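Local coordinates for protein M64R (Myxoma virus, PDB 5CZ3) that probably acts as a host-range factor of the poxvirus C7 family, supporting multiplication of the virus in different cell types, at residues D12-D17 and I50-P55; V25-G30 and S132-T137; G30-C35 and D113-F118; C35-K40 and A101-D106; K64-R69 and L87-V92. All blocks are in the same frame, centred on the assembly; numbering follows the deposited sequence.

Interaction 1: residues D12-D17 and I50-P55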
# COMPACT_ATOMS: atom_id res chain seq x y z
N ASP A 12 2.30 -6.01 0.06
CA ASP A 12 3.48 -5.21 -0.24
C ASP A 12 3.11 -4.08 -1.20
O ASP A 12 2.30 -4.27 -2.10
CB ASP A 12 4.58 -6.07 -0.86
CG ASP A 12 5.13 -7.10 0.11
OD1 ASP A 12 5.06 -6.88 1.33
OD2 ASP A 12 5.65 -8.13 -0.37
N VAL A 13 3.70 -2.91 -0.98
CA VAL A 13 3.45 -1.76 -1.85
C VAL A 13 4.76 -1.27 -2.45
O VAL A 13 5.71 -0.96 -1.73
CB VAL A 13 2.78 -0.61 -1.08
CG1 VAL A 13 2.58 0.59 -1.99
CG2 VAL A 13 1.45 -1.07 -0.50
N PHE A 14 4.81 -1.21 -3.78
CA PHE A 14 6.03 -0.82 -4.48
C PHE A 14 5.87 0.48 -5.25
O PHE A 14 4.92 0.64 -6.03
CB PHE A 14 6.46 -1.94 -5.44
CG PHE A 14 6.67 -3.27 -4.77
CD1 PHE A 14 7.90 -3.60 -4.22
CD2 PHE A 14 5.64 -4.19 -4.70
CE1 PHE A 14 8.09 -4.82 -3.61
CE2 PHE A 14 5.83 -5.42 -4.09
CZ PHE A 14 7.06 -5.73 -3.54
N LEU A 15 6.79 1.41 -5.04
CA LEU A 15 6.84 2.64 -5.82
C LEU A 15 7.90 2.48 -6.90
O LEU A 15 9.10 2.57 -6.63
CB LEU A 15 7.13 3.85 -4.93
CG LEU A 15 5.95 4.45 -4.17
CD1 LEU A 15 5.46 3.53 -3.06
CD2 LEU A 15 6.30 5.83 -3.61
N ILE A 16 7.45 2.25 -8.13
CA ILE A 16 8.30 1.79 -9.22
C ILE A 16 9.43 2.75 -9.59
O ILE A 16 10.61 2.39 -9.52
CB ILE A 16 7.47 1.51 -10.49
CG1 ILE A 16 6.32 0.56 -10.16
CG2 ILE A 16 8.34 0.95 -11.59
CD1 ILE A 16 6.76 -0.71 -9.48
N ASP A 17 9.07 3.97 -9.99
CA ASP A 17 10.06 4.94 -10.46
C ASP A 17 10.94 5.45 -9.33
O ASP A 17 12.05 5.93 -9.57
CB ASP A 17 9.36 6.11 -11.15
CG ASP A 17 8.65 5.69 -12.43
OD1 ASP A 17 9.18 4.81 -13.13
OD2 ASP A 17 7.58 6.25 -12.72
N ILE A 50 2.49 -0.23 -7.34
CA ILE A 50 2.10 -1.62 -7.54
C ILE A 50 1.87 -2.28 -6.19
O ILE A 50 2.78 -2.37 -5.37
CB ILE A 50 3.15 -2.41 -8.35
CG1 ILE A 50 3.10 -1.98 -9.82
CG2 ILE A 50 2.89 -3.90 -8.24
CD1 ILE A 50 4.01 -2.79 -10.72
N LEU A 51 0.63 -2.71 -5.96
CA LEU A 51 0.27 -3.35 -4.70
C LEU A 51 0.06 -4.84 -4.91
O LEU A 51 -0.79 -5.25 -5.71
CB LEU A 51 -1.00 -2.73 -4.11
CG LEU A 51 -1.01 -1.23 -3.76
CD1 LEU A 51 -1.34 -0.37 -4.97
CD2 LEU A 51 -1.98 -0.96 -2.62
N VAL A 52 0.83 -5.65 -4.21
CA VAL A 52 0.68 -7.10 -4.29
C VAL A 52 -0.04 -7.61 -3.05
O VAL A 52 0.54 -7.71 -1.97
CB VAL A 52 2.03 -7.80 -4.43
CG1 VAL A 52 1.84 -9.31 -4.52
CG2 VAL A 52 2.77 -7.28 -5.66
N LEU A 53 -1.32 -7.94 -3.22
CA LEU A 53 -2.15 -8.38 -2.11
C LEU A 53 -2.32 -9.89 -2.09
O LEU A 53 -2.62 -10.51 -3.11
CB LEU A 53 -3.53 -7.71 -2.18
CG LEU A 53 -4.56 -8.12 -1.13
CD1 LEU A 53 -4.12 -7.69 0.26
CD2 LEU A 53 -5.93 -7.55 -1.47
N GLU A 54 -2.12 -10.49 -0.92
CA GLU A 54 -2.32 -11.92 -0.75
C GLU A 54 -3.32 -12.18 0.38
O GLU A 54 -2.92 -12.38 1.53
CB GLU A 54 -0.99 -12.62 -0.45
CG GLU A 54 0.03 -12.47 -1.55
CD GLU A 54 1.42 -12.91 -1.13
OE1 GLU A 54 1.51 -13.88 -0.35
OE2 GLU A 54 2.40 -12.29 -1.57
N PRO A 55 -4.62 -12.17 0.04
CA PRO A 55 -5.70 -12.36 1.01
C PRO A 55 -5.62 -13.68 1.75
O PRO A 55 -5.19 -14.69 1.17
CB PRO A 55 -6.96 -12.31 0.13
CG PRO A 55 -6.56 -11.56 -1.08
CD PRO A 55 -5.13 -11.93 -1.32
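The ring of Phe14 presents its edge to strand 50-54: Ile50 O lies near the ring plane, 3.5 Å from Phe14 CD2, and Val52 CG2 sits 3.9 Å from Phe14 CE2. Phe14 CG stands anti to its carbonyl carbon (chi1 -57°), which swings the ring to the backbone N side, back along its own strand towards Asp12, with the CD2-CE2 edge turned to strand 50-54. Trp151, near the end of the modelled chain, meets this ring with its plane inclined by about 50°. The backbones run antiparallel at 164°. Asp12 with Val52 and Phe14 with Ile50 are hydrogen-bonded pairs, the shortest link being Phe14 N to Ile50 O at 2.8 Å; Val13 with Leu51 is the non-hydrogen-bonded pair between them. These strands are neighbours within the six-stranded antiparallel sheet of the beta-sandwich. Val13 and Leu51 lie side by side on the face turned to the second sheet, with Val13 CG2 4.0 Å from Leu51 CD2. On the face of Phe14, Ile16 CD1 angles across to Ile50 CD1 at 3.7 Å. Here Asp12 OD2 and Glu54 OE2, 5.4 Å apart, both form salt bridges to Arg150, which probably offsets their mutual repulsion, while Asp12 OD1 accepts a bond from His24 N.

Interaction 2: residues V25-G30 and S132-T137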
# COMPACT_ATOMS: atom_id res chain seq x y z
N VAL A 25 2.91 -4.21 4.62
CA VAL A 25 2.03 -3.11 5.00
C VAL A 25 0.80 -3.62 5.75
O VAL A 25 0.21 -2.91 6.56
CB VAL A 25 1.59 -2.31 3.75
CG1 VAL A 25 0.70 -1.14 4.13
CG2 VAL A 25 2.81 -1.82 2.99
N ASN A 26 0.45 -4.88 5.49
CA ASN A 26 -0.71 -5.52 6.11
C ASN A 26 -0.71 -5.49 7.64
O ASN A 26 0.35 -5.54 8.27
CB ASN A 26 -0.79 -6.97 5.65
CG ASN A 26 0.47 -7.74 5.97
OD1 ASN A 26 1.41 -7.77 5.17
ND2 ASN A 26 0.51 -8.36 7.14
N LEU A 27 -1.90 -5.42 8.22
CA LEU A 27 -2.06 -5.60 9.66
C LEU A 27 -1.63 -7.02 10.01
O LEU A 27 -1.93 -7.95 9.27
CB LEU A 27 -3.50 -5.36 10.09
CG LEU A 27 -4.16 -4.03 9.70
CD1 LEU A 27 -5.62 -4.02 10.13
CD2 LEU A 27 -3.41 -2.85 10.30
N PHE A 28 -0.94 -7.20 11.14
CA PHE A 28 -0.54 -8.55 11.51
C PHE A 28 -1.72 -9.32 12.10
O PHE A 28 -1.62 -10.50 12.40
CB PHE A 28 0.65 -8.54 12.49
CG PHE A 28 0.45 -7.68 13.72
CD1 PHE A 28 -0.36 -8.10 14.76
CD2 PHE A 28 1.14 -6.49 13.85
CE1 PHE A 28 -0.52 -7.32 15.89
CE2 PHE A 28 0.99 -5.71 14.98
CZ PHE A 28 0.15 -6.12 16.01
N ASP A 29 -2.85 -8.62 12.24
CA ASP A 29 -4.12 -9.26 12.58
C ASP A 29 -5.29 -8.32 12.28
O ASP A 29 -5.34 -7.20 12.79
CB ASP A 29 -4.15 -9.69 14.04
CG ASP A 29 -5.42 -10.43 14.40
OD1 ASP A 29 -5.51 -11.64 14.11
OD2 ASP A 29 -6.34 -9.80 14.98
N GLY A 30 -6.23 -8.79 11.47
CA GLY A 30 -7.42 -8.03 11.14
C GLY A 30 -7.79 -8.11 9.68
O GLY A 30 -6.92 -8.06 8.81
N SER A 132 4.02 2.74 12.44
CA SER A 132 3.95 1.36 11.98
C SER A 132 2.53 0.81 12.13
O SER A 132 2.17 -0.17 11.49
CB SER A 132 4.94 0.48 12.74
OG SER A 132 6.27 0.79 12.37
N GLY A 133 1.74 1.46 12.98
CA GLY A 133 0.38 1.02 13.24
C GLY A 133 0.36 -0.40 13.78
O GLY A 133 1.26 -0.80 14.51
N ARG A 134 -0.66 -1.16 13.40
CA ARG A 134 -0.76 -2.55 13.82
C ARG A 134 -0.09 -3.45 12.78
O ARG A 134 -0.68 -4.42 12.30
CB ARG A 134 -2.22 -2.95 14.02
CG ARG A 134 -2.42 -4.19 14.87
CD ARG A 134 -3.79 -4.20 15.53
NE ARG A 134 -4.86 -4.49 14.58
CZ ARG A 134 -6.15 -4.28 14.83
NH1 ARG A 134 -6.52 -3.76 15.99
NH2 ARG A 134 -7.06 -4.58 13.92
N THR A 135 1.15 -3.10 12.41
CA THR A 135 1.89 -3.87 11.41
C THR A 135 3.35 -4.09 11.81
O THR A 135 3.82 -3.55 12.81
CB THR A 135 1.90 -3.17 10.03
OG1 THR A 135 2.93 -2.17 10.00
CG2 THR A 135 0.55 -2.53 9.72
N TYR A 136 4.04 -4.88 11.01
CA TYR A 136 5.48 -5.07 11.14
C TYR A 136 6.16 -4.59 9.86
O TYR A 136 7.11 -5.20 9.38
CB TYR A 136 5.82 -6.54 11.40
CG TYR A 136 5.21 -7.09 12.66
CD1 TYR A 136 5.30 -6.40 13.86
CD2 TYR A 136 4.55 -8.31 12.66
CE1 TYR A 136 4.74 -6.90 15.02
CE2 TYR A 136 3.99 -8.83 13.81
CZ TYR A 136 4.09 -8.12 14.99
OH TYR A 136 3.54 -8.62 16.14
N THR A 137 5.65 -3.48 9.32
CA THR A 137 6.11 -2.97 8.04
C THR A 137 7.55 -2.46 8.09
O THR A 137 8.03 -1.99 9.13
CB THR A 137 5.20 -1.83 7.55
OG1 THR A 137 5.58 -1.45 6.22
CG2 THR A 137 5.29 -0.62 8.47
O HOH W 1 2.85 -6.31 8.80
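Phe28 is clasped between two side chains of the other loop. Over one face lies the Tyr136 ring in an offset stack, centroids 4.5 Å apart and planes at 14°; over the opposite face Arg134 CG makes a CH-pi contact 3.9 Å from the centroid of the Phe28 ring. With chi1 at 53°, Phe28 CG sits between its own backbone N and carbonyl carbon, folding the ring back over residues 134-136. Its amide clamps the same place: Phe28 N donates to Arg134 O at 3.0 Å. Farther out, the Arg134 chain bends at chi3 (74°), bringing NE and NH2 each 3.3 Å from Asp29 O, both bonds weak. Leu27 CD2 packs on Arg134 CB at 3.9 Å. Two irregular loops are joined in this way, one leading from the first sheet of the beta-sandwich to the second, the other leading back. A water extends the link, donating to Asn26 O and accepting from Tyr136 N. Behind the first shell, Thr135 OG1 donates to Ser132 O at 2.6 Å and also accepts from Thr137 N; the second bond makes an ST turn, and the two probably steady the bend. On the other loop Asn26 ND2 holds Leu27 O from above its carbonyl plane, and Asn26 OD1 takes the amide of Leu11. The Asp29 carboxylate is held by His2 NE2 and the amides of Glu5 and Gly6.

Interaction 3: residues G30-C35 and D113-F118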
# COMPACT_ATOMS: atom_id res chain seq x y z
N GLY A 30 -6.23 -8.79 11.47
CA GLY A 30 -7.42 -8.03 11.14
C GLY A 30 -7.79 -8.11 9.68
O GLY A 30 -6.92 -8.06 8.81
N ASP A 31 -9.08 -8.25 9.40
CA ASP A 31 -9.56 -8.30 8.02
C ASP A 31 -9.66 -6.89 7.44
O ASP A 31 -10.75 -6.39 7.18
CB ASP A 31 -10.91 -9.01 7.93
CG ASP A 31 -11.39 -9.17 6.50
OD1 ASP A 31 -10.54 -9.21 5.59
OD2 ASP A 31 -12.62 -9.26 6.28
N SER A 32 -8.51 -6.27 7.24
CA SER A 32 -8.44 -4.92 6.70
C SER A 32 -7.02 -4.62 6.25
O SER A 32 -6.06 -5.16 6.79
CB SER A 32 -8.89 -3.90 7.74
OG SER A 32 -9.12 -2.63 7.15
N TYR A 33 -6.90 -3.74 5.27
CA TYR A 33 -5.61 -3.33 4.75
C TYR A 33 -5.63 -1.92 4.22
O TYR A 33 -6.64 -1.42 3.83
CB TYR A 33 -5.09 -4.30 3.71
CG TYR A 33 -6.12 -5.08 2.97
CD1 TYR A 33 -6.87 -4.49 1.97
CD2 TYR A 33 -6.33 -6.41 3.23
CE1 TYR A 33 -7.80 -5.20 1.29
CE2 TYR A 33 -7.25 -7.13 2.55
CZ TYR A 33 -7.98 -6.51 1.58
OH TYR A 33 -8.91 -7.22 0.89
N GLY A 34 -4.49 -1.27 4.21
CA GLY A 34 -4.39 0.10 3.76
C GLY A 34 -3.20 0.80 4.40
O GLY A 34 -2.55 0.24 5.29
N CYS A 35 -2.92 2.02 3.95
CA CYS A 35 -1.82 2.80 4.50
C CYS A 35 -1.92 4.26 4.08
O CYS A 35 -2.72 4.62 3.22
CB CYS A 35 -0.48 2.23 4.05
SG CYS A 35 -0.21 2.28 2.27
N ASP A 113 -7.21 3.70 11.78
CA ASP A 113 -6.30 4.28 12.76
C ASP A 113 -5.06 3.42 12.98
O ASP A 113 -4.05 3.90 13.50
CB ASP A 113 -7.00 4.51 14.10
CG ASP A 113 -8.00 5.64 14.04
OD1 ASP A 113 -7.98 6.41 13.06
OD2 ASP A 113 -8.81 5.77 14.99
N VAL A 114 -5.13 2.15 12.60
CA VAL A 114 -3.97 1.27 12.78
C VAL A 114 -3.30 0.94 11.44
O VAL A 114 -2.41 0.10 11.38
CB VAL A 114 -4.36 -0.04 13.50
CG1 VAL A 114 -4.58 0.22 14.98
CG2 VAL A 114 -5.58 -0.67 12.87
N TYR A 115 -3.73 1.62 10.38
CA TYR A 115 -2.98 1.60 9.13
C TYR A 115 -1.63 2.26 9.38
O TYR A 115 -1.54 3.22 10.15
CB TYR A 115 -3.71 2.33 8.00
CG TYR A 115 -4.95 1.65 7.46
CD1 TYR A 115 -5.26 0.34 7.79
CD2 TYR A 115 -5.80 2.32 6.59
CE1 TYR A 115 -6.39 -0.28 7.27
CE2 TYR A 115 -6.93 1.72 6.07
CZ TYR A 115 -7.22 0.42 6.41
OH TYR A 115 -8.35 -0.18 5.90
N PRO A 116 -0.57 1.77 8.73
CA PRO A 116 0.73 2.43 8.87
C PRO A 116 0.80 3.72 8.05
O PRO A 116 0.10 3.85 7.04
CB PRO A 116 1.72 1.39 8.36
CG PRO A 116 0.93 0.60 7.37
CD PRO A 116 -0.47 0.55 7.90
N THR A 117 1.63 4.66 8.48
CA THR A 117 1.78 5.94 7.79
C THR A 117 3.23 6.18 7.41
O THR A 117 4.12 6.12 8.26
CB THR A 117 1.27 7.11 8.65
OG1 THR A 117 -0.09 6.86 9.05
CG2 THR A 117 1.33 8.41 7.87
N PHE A 118 3.47 6.46 6.14
CA PHE A 118 4.82 6.66 5.63
C PHE A 118 5.00 8.03 5.01
O PHE A 118 4.03 8.69 4.64
CB PHE A 118 5.17 5.59 4.59
CG PHE A 118 4.82 4.19 5.01
CD1 PHE A 118 5.70 3.44 5.76
CD2 PHE A 118 3.61 3.63 4.64
CE1 PHE A 118 5.39 2.15 6.14
CE2 PHE A 118 3.28 2.34 5.02
CZ PHE A 118 4.17 1.60 5.77
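Tyr115 CG is turned anti to its carbonyl carbon (chi1 -71°), which brings the ring up to Gly34, face on, while Ser32 OG, opposite its backbone N (chi1 -167°), is carried to the far end of the same ring. Gly34 CA stands almost straight above the ring, 3.7 Å from the Tyr115 centroid, a CH-pi contact that the missing side chain makes possible. At the edge, in the ring plane, Tyr115 OH donates to Ser32 OG at 2.9 Å. That hydroxyl of Tyr115 also receives the amide of Ser105, and Ser32 OG is bonded further to Asp106 OD2 and Ser105 OG, which together fix where the ring ends. Next to it, Pro116 CD rests 3.4 Å from Gly34 O. Cys35 CB touches Pro116 CG at 4.0 Å and, beside it, the edge of the Phe118 ring, 3.9 Å from Phe118 CE2. The touching parts run 18° apart, leading into strands 34-40 and 117-121, the parallel pair in the mixed sheet of the beta-sandwich.

Interaction 4: residues C35-K40 and A101-D106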
# COMPACT_ATOMS: atom_id res chain seq x y z
N CYS A 35 -2.92 2.02 3.95
CA CYS A 35 -1.82 2.80 4.50
C CYS A 35 -1.92 4.26 4.08
O CYS A 35 -2.72 4.62 3.22
CB CYS A 35 -0.48 2.23 4.05
SG CYS A 35 -0.21 2.28 2.27
N ASN A 36 -1.08 5.08 4.70
CA ASN A 36 -0.99 6.49 4.36
C ASN A 36 0.41 6.83 3.88
O ASN A 36 1.40 6.53 4.56
CB ASN A 36 -1.37 7.36 5.56
CG ASN A 36 -2.70 6.96 6.16
OD1 ASN A 36 -3.71 6.89 5.46
ND2 ASN A 36 -2.71 6.69 7.46
N ILE A 37 0.51 7.46 2.71
CA ILE A 37 1.81 7.77 2.14
C ILE A 37 1.92 9.25 1.81
O ILE A 37 1.32 9.73 0.84
CB ILE A 37 2.08 6.95 0.87
CG1 ILE A 37 1.93 5.45 1.16
CG2 ILE A 37 3.48 7.24 0.34
CD1 ILE A 37 2.20 4.56 -0.03
N HIS A 38 2.69 9.98 2.61
CA HIS A 38 2.97 11.38 2.34
C HIS A 38 4.03 11.49 1.25
O HIS A 38 5.20 11.21 1.47
CB HIS A 38 3.45 12.10 3.61
CG HIS A 38 2.38 12.26 4.64
ND1 HIS A 38 1.59 13.39 4.73
CD2 HIS A 38 1.97 11.44 5.64
CE1 HIS A 38 0.74 13.26 5.73
NE2 HIS A 38 0.95 12.08 6.30
N LEU A 39 3.59 11.89 0.06
CA LEU A 39 4.49 12.04 -1.08
C LEU A 39 4.96 13.48 -1.20
O LEU A 39 4.15 14.40 -1.34
CB LEU A 39 3.80 11.59 -2.37
CG LEU A 39 3.30 10.15 -2.39
CD1 LEU A 39 2.26 9.96 -3.48
CD2 LEU A 39 4.47 9.19 -2.60
N LYS A 40 6.27 13.68 -1.14
CA LYS A 40 6.83 15.02 -1.27
C LYS A 40 7.56 15.14 -2.61
O LYS A 40 8.40 14.31 -2.94
CB LYS A 40 7.78 15.33 -0.11
CG LYS A 40 7.14 15.31 1.29
N ALA A 101 -1.40 10.21 -0.08
CA ALA A 101 -2.10 9.08 -0.67
C ALA A 101 -2.61 8.13 0.41
O ALA A 101 -1.82 7.60 1.19
CB ALA A 101 -1.20 8.35 -1.65
N ARG A 102 -3.92 7.93 0.45
CA ARG A 102 -4.52 7.04 1.44
C ARG A 102 -5.12 5.80 0.79
O ARG A 102 -6.09 5.90 0.05
CB ARG A 102 -5.60 7.78 2.23
CG ARG A 102 -5.10 8.89 3.13
CD ARG A 102 -6.17 9.28 4.13
NE ARG A 102 -5.60 9.87 5.34
CZ ARG A 102 -5.54 11.18 5.57
NH1 ARG A 102 -6.02 12.03 4.67
NH2 ARG A 102 -5.01 11.63 6.69
N PHE A 103 -4.54 4.64 1.08
CA PHE A 103 -5.14 3.38 0.68
C PHE A 103 -5.97 2.83 1.83
O PHE A 103 -5.60 2.99 2.99
CB PHE A 103 -4.07 2.38 0.25
CG PHE A 103 -3.36 2.75 -1.02
CD1 PHE A 103 -3.91 2.43 -2.25
CD2 PHE A 103 -2.16 3.44 -0.99
CE1 PHE A 103 -3.27 2.77 -3.43
CE2 PHE A 103 -1.51 3.79 -2.16
CZ PHE A 103 -2.07 3.45 -3.38
N TYR A 104 -7.09 2.20 1.51
CA TYR A 104 -7.99 1.70 2.55
C TYR A 104 -8.97 0.65 2.04
O TYR A 104 -9.39 0.68 0.88
CB TYR A 104 -8.77 2.87 3.17
CG TYR A 104 -9.63 3.64 2.20
CD1 TYR A 104 -9.09 4.64 1.40
CD2 TYR A 104 -10.99 3.38 2.08
CE1 TYR A 104 -9.87 5.36 0.51
CE2 TYR A 104 -11.78 4.09 1.19
CZ TYR A 104 -11.22 5.08 0.41
OH TYR A 104 -12.00 5.78 -0.47
N SER A 105 -9.34 -0.27 2.92
CA SER A 105 -10.35 -1.27 2.63
C SER A 105 -11.63 -0.97 3.40
O SER A 105 -12.70 -1.45 3.06
CB SER A 105 -9.85 -2.67 2.97
OG SER A 105 -9.56 -2.79 4.35
N ASP A 106 -11.49 -0.16 4.45
CA ASP A 106 -12.61 0.15 5.33
C ASP A 106 -12.65 1.63 5.70
O ASP A 106 -11.67 2.36 5.53
CB ASP A 106 -12.54 -0.70 6.60
CG ASP A 106 -12.53 -2.18 6.31
OD1 ASP A 106 -13.63 -2.78 6.20
OD2 ASP A 106 -11.43 -2.76 6.18
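Ile37, Ala101, Cys35 and Phe103 pack together on the buried face of this strand pair, whereas Asn36 and Arg102 meet on the more open outer face. On the buried side Cys35 SG lies obliquely to the Phe103 ring, 4.0 Å from Phe103 CD2, in a sulfur-aromatic contact, and Ile37 CD1 reaches the ring edge 4.3 Å from Phe103 CE2. The small methyl of Ala101 has Ile37 CB at 4.4 Å and Leu39 CD1 at 4.2 Å from its CB. Met68 and Leu51 add to this layer from a neighbouring strand and the facing sheet. On the outer face Arg102, its chain extended from CG to NE, passes Asn36 at a slant, with amide and guanidinium planes 77° apart. No hydrogen bond is assigned across this pair, and Arg102 is exposed. Between the faces the backbone bonds vary: Ile37 N to Ala101 O is short at 2.8 Å, while Cys35 N reaches Phe103 O at 3.0 Å along a bent path (136° at the hydrogen). Strands 34-40 and 99-104 thus form an antiparallel ladder in the middle of the mixed sheet, one wall of the beta-sandwich.

Interaction 5: residues K64-R69 and L87-V92; sequences KPIHMR and LIYKVV
Segments 64-69 and 87-92 run in the same general direction but face each other across the sandwich instead of pairing: Ile66 CA is 8.3 Å from Tyr89 CA and Met68 CA 9.3 Å from Val91 CA, and no hydrogen bond links them. Residues 64-66 form a loop that becomes strand 67-70 of the mixed sheet, whereas 87-92 is strand throughout and belongs to the antiparallel sheet. Ile66, Met68, Tyr89 and Val91 all point toward the opposite segment. Ile66 leans over one face of the Tyr89 ring, with Ile66 CG1 4.3 Å from the ring centroid and 26° off its normal, while Ile66 CD1 reaches Tyr89 CE1 at 3.8 Å. The ring is directed there by a chi1 of -65°, which carries Tyr89 OH toward the loop, 4.1 Å from Pro65 CA. Two residues along, Met68 stretches out fully beyond CG and its sulfur meets Val91, SD to CG1 at 4.1 Å. Phe103 touches both Ile66 and Met68 from the neighbouring strand, and Phe49 packs on Val91. Lys64 turns away to a salt bridge with Asp106, and Lys64 O accepts from Tyr33 OH, ties that secure the loop ahead of Ile66. With only apolar and CH-pi contacts across the gap, the two sheets probably hold together here through burial of hydrocarbon, sulfur and ring surfaces, not directional bonds.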
# COMPACT_ATOMS: atom_id res chain seq x y z
N LYS A 64 -12.06 -7.90 0.35
CA LYS A 64 -12.54 -6.54 0.11
C LYS A 64 -11.71 -5.87 -0.98
O LYS A 64 -10.57 -6.26 -1.22
CB LYS A 64 -12.48 -5.72 1.40
CG LYS A 64 -13.12 -6.39 2.61
CD LYS A 64 -13.05 -5.49 3.83
CE LYS A 64 -13.45 -6.25 5.09
NZ LYS A 64 -13.30 -5.42 6.32
N PRO A 65 -12.28 -4.86 -1.66
CA PRO A 65 -11.47 -4.14 -2.64
C PRO A 65 -10.49 -3.19 -1.97
O PRO A 65 -10.69 -2.84 -0.80
CB PRO A 65 -12.50 -3.37 -3.47
CG PRO A 65 -13.85 -3.91 -3.06
CD PRO A 65 -13.68 -4.41 -1.66
N ILE A 66 -9.45 -2.77 -2.68
CA ILE A 66 -8.58 -1.71 -2.20
C ILE A 66 -8.99 -0.39 -2.83
O ILE A 66 -9.08 -0.29 -4.06
CB ILE A 66 -7.09 -1.98 -2.51
CG1 ILE A 66 -6.63 -3.28 -1.85
CG2 ILE A 66 -6.24 -0.81 -2.05
CD1 ILE A 66 -5.14 -3.51 -1.96
N HIS A 67 -9.25 0.61 -2.01
CA HIS A 67 -9.59 1.93 -2.51
C HIS A 67 -8.48 2.92 -2.20
O HIS A 67 -7.57 2.63 -1.43
CB HIS A 67 -10.92 2.41 -1.92
CG HIS A 67 -12.06 1.48 -2.17
ND1 HIS A 67 -12.67 0.75 -1.17
CD2 HIS A 67 -12.71 1.15 -3.32
CE1 HIS A 67 -13.64 0.02 -1.69
NE2 HIS A 67 -13.68 0.24 -2.99
N MET A 68 -8.55 4.10 -2.81
CA MET A 68 -7.53 5.11 -2.60
C MET A 68 -8.05 6.53 -2.81
O MET A 68 -8.85 6.78 -3.71
CB MET A 68 -6.34 4.86 -3.54
CG MET A 68 -5.29 5.96 -3.53
SD MET A 68 -4.20 5.90 -4.97
CE MET A 68 -3.10 7.27 -4.61
N ARG A 69 -7.61 7.44 -1.96
CA ARG A 69 -7.86 8.86 -2.16
C ARG A 69 -6.55 9.64 -2.17
O ARG A 69 -5.74 9.53 -1.25
CB ARG A 69 -8.78 9.42 -1.07
CG ARG A 69 -10.20 8.90 -1.14
CD ARG A 69 -11.13 9.78 -0.31
NE ARG A 69 -12.50 9.29 -0.33
CZ ARG A 69 -13.44 9.72 -1.16
NH1 ARG A 69 -13.16 10.67 -2.05
NH2 ARG A 69 -14.67 9.22 -1.11
N LEU A 87 -3.41 -10.99 -5.56
CA LEU A 87 -4.13 -9.98 -6.33
C LEU A 87 -3.18 -8.81 -6.59
O LEU A 87 -2.56 -8.30 -5.66
CB LEU A 87 -5.38 -9.50 -5.59
CG LEU A 87 -6.41 -10.56 -5.19
CD1 LEU A 87 -7.47 -9.96 -4.27
CD2 LEU A 87 -7.05 -11.17 -6.42
N ILE A 88 -3.05 -8.41 -7.84
CA ILE A 88 -2.07 -7.39 -8.21
C ILE A 88 -2.73 -6.10 -8.70
O ILE A 88 -3.29 -6.06 -9.80
CB ILE A 88 -1.11 -7.92 -9.29
CG1 ILE A 88 -0.39 -9.17 -8.78
CG2 ILE A 88 -0.11 -6.85 -9.68
CD1 ILE A 88 0.38 -9.91 -9.85
N TYR A 89 -2.66 -5.06 -7.88
CA TYR A 89 -3.19 -3.75 -8.24
C TYR A 89 -2.09 -2.85 -8.79
O TYR A 89 -0.93 -2.94 -8.40
CB TYR A 89 -3.84 -3.08 -7.03
CG TYR A 89 -5.07 -3.78 -6.48
CD1 TYR A 89 -4.95 -4.82 -5.56
CD2 TYR A 89 -6.34 -3.38 -6.86
CE1 TYR A 89 -6.07 -5.45 -5.05
CE2 TYR A 89 -7.47 -4.00 -6.35
CZ TYR A 89 -7.33 -5.04 -5.45
OH TYR A 89 -8.45 -5.66 -4.95
N LYS A 90 -2.47 -1.96 -9.71
CA LYS A 90 -1.55 -0.96 -10.23
C LYS A 90 -2.27 0.36 -10.42
O LYS A 90 -3.28 0.43 -11.13
CB LYS A 90 -0.93 -1.42 -11.55
CG LYS A 90 0.02 -0.40 -12.17
CD LYS A 90 0.70 -0.94 -13.42
CE LYS A 90 1.63 0.10 -14.04
NZ LYS A 90 2.36 -0.44 -15.22
N VAL A 91 -1.76 1.41 -9.79
CA VAL A 91 -2.35 2.73 -9.94
C VAL A 91 -1.27 3.77 -10.24
O VAL A 91 -0.16 3.71 -9.71
CB VAL A 91 -3.16 3.14 -8.68
CG1 VAL A 91 -2.28 3.23 -7.45
CG2 VAL A 91 -3.90 4.45 -8.91
N VAL A 92 -1.59 4.70 -11.13
CA VAL A 92 -0.68 5.78 -11.48
C VAL A 92 -1.35 7.12 -11.22
O VAL A 92 -2.43 7.39 -11.73
CB VAL A 92 -0.24 5.70 -12.96
CG1 VAL A 92 0.58 6.92 -13.34
CG2 VAL A 92 0.54 4.41 -13.20

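How the interactions relate
Interaction 1 lies in the antiparallel sheet of the beta-sandwich and interactions 3 and 4 in or leading into the mixed one, while interaction 5 spans the two. Interactions 3 and 4 share Cys35 and strand 34-40, their centres about 9 Å apart. Interaction 1 meets interaction 4 through Leu51 against Phe103 and Leu15 against Leu39, and continues across the sheet into interaction 5 because strands 45-54 and 87-95 are neighbours. Interaction 2 closes the longest loop of the five: interactions 3, 4 and 5 are nested inside it in turn. Its centre is about 18 Å from that of interaction 5, on the opposite side of the chain's centre, consistent with these loops lying at one end of the sandwich.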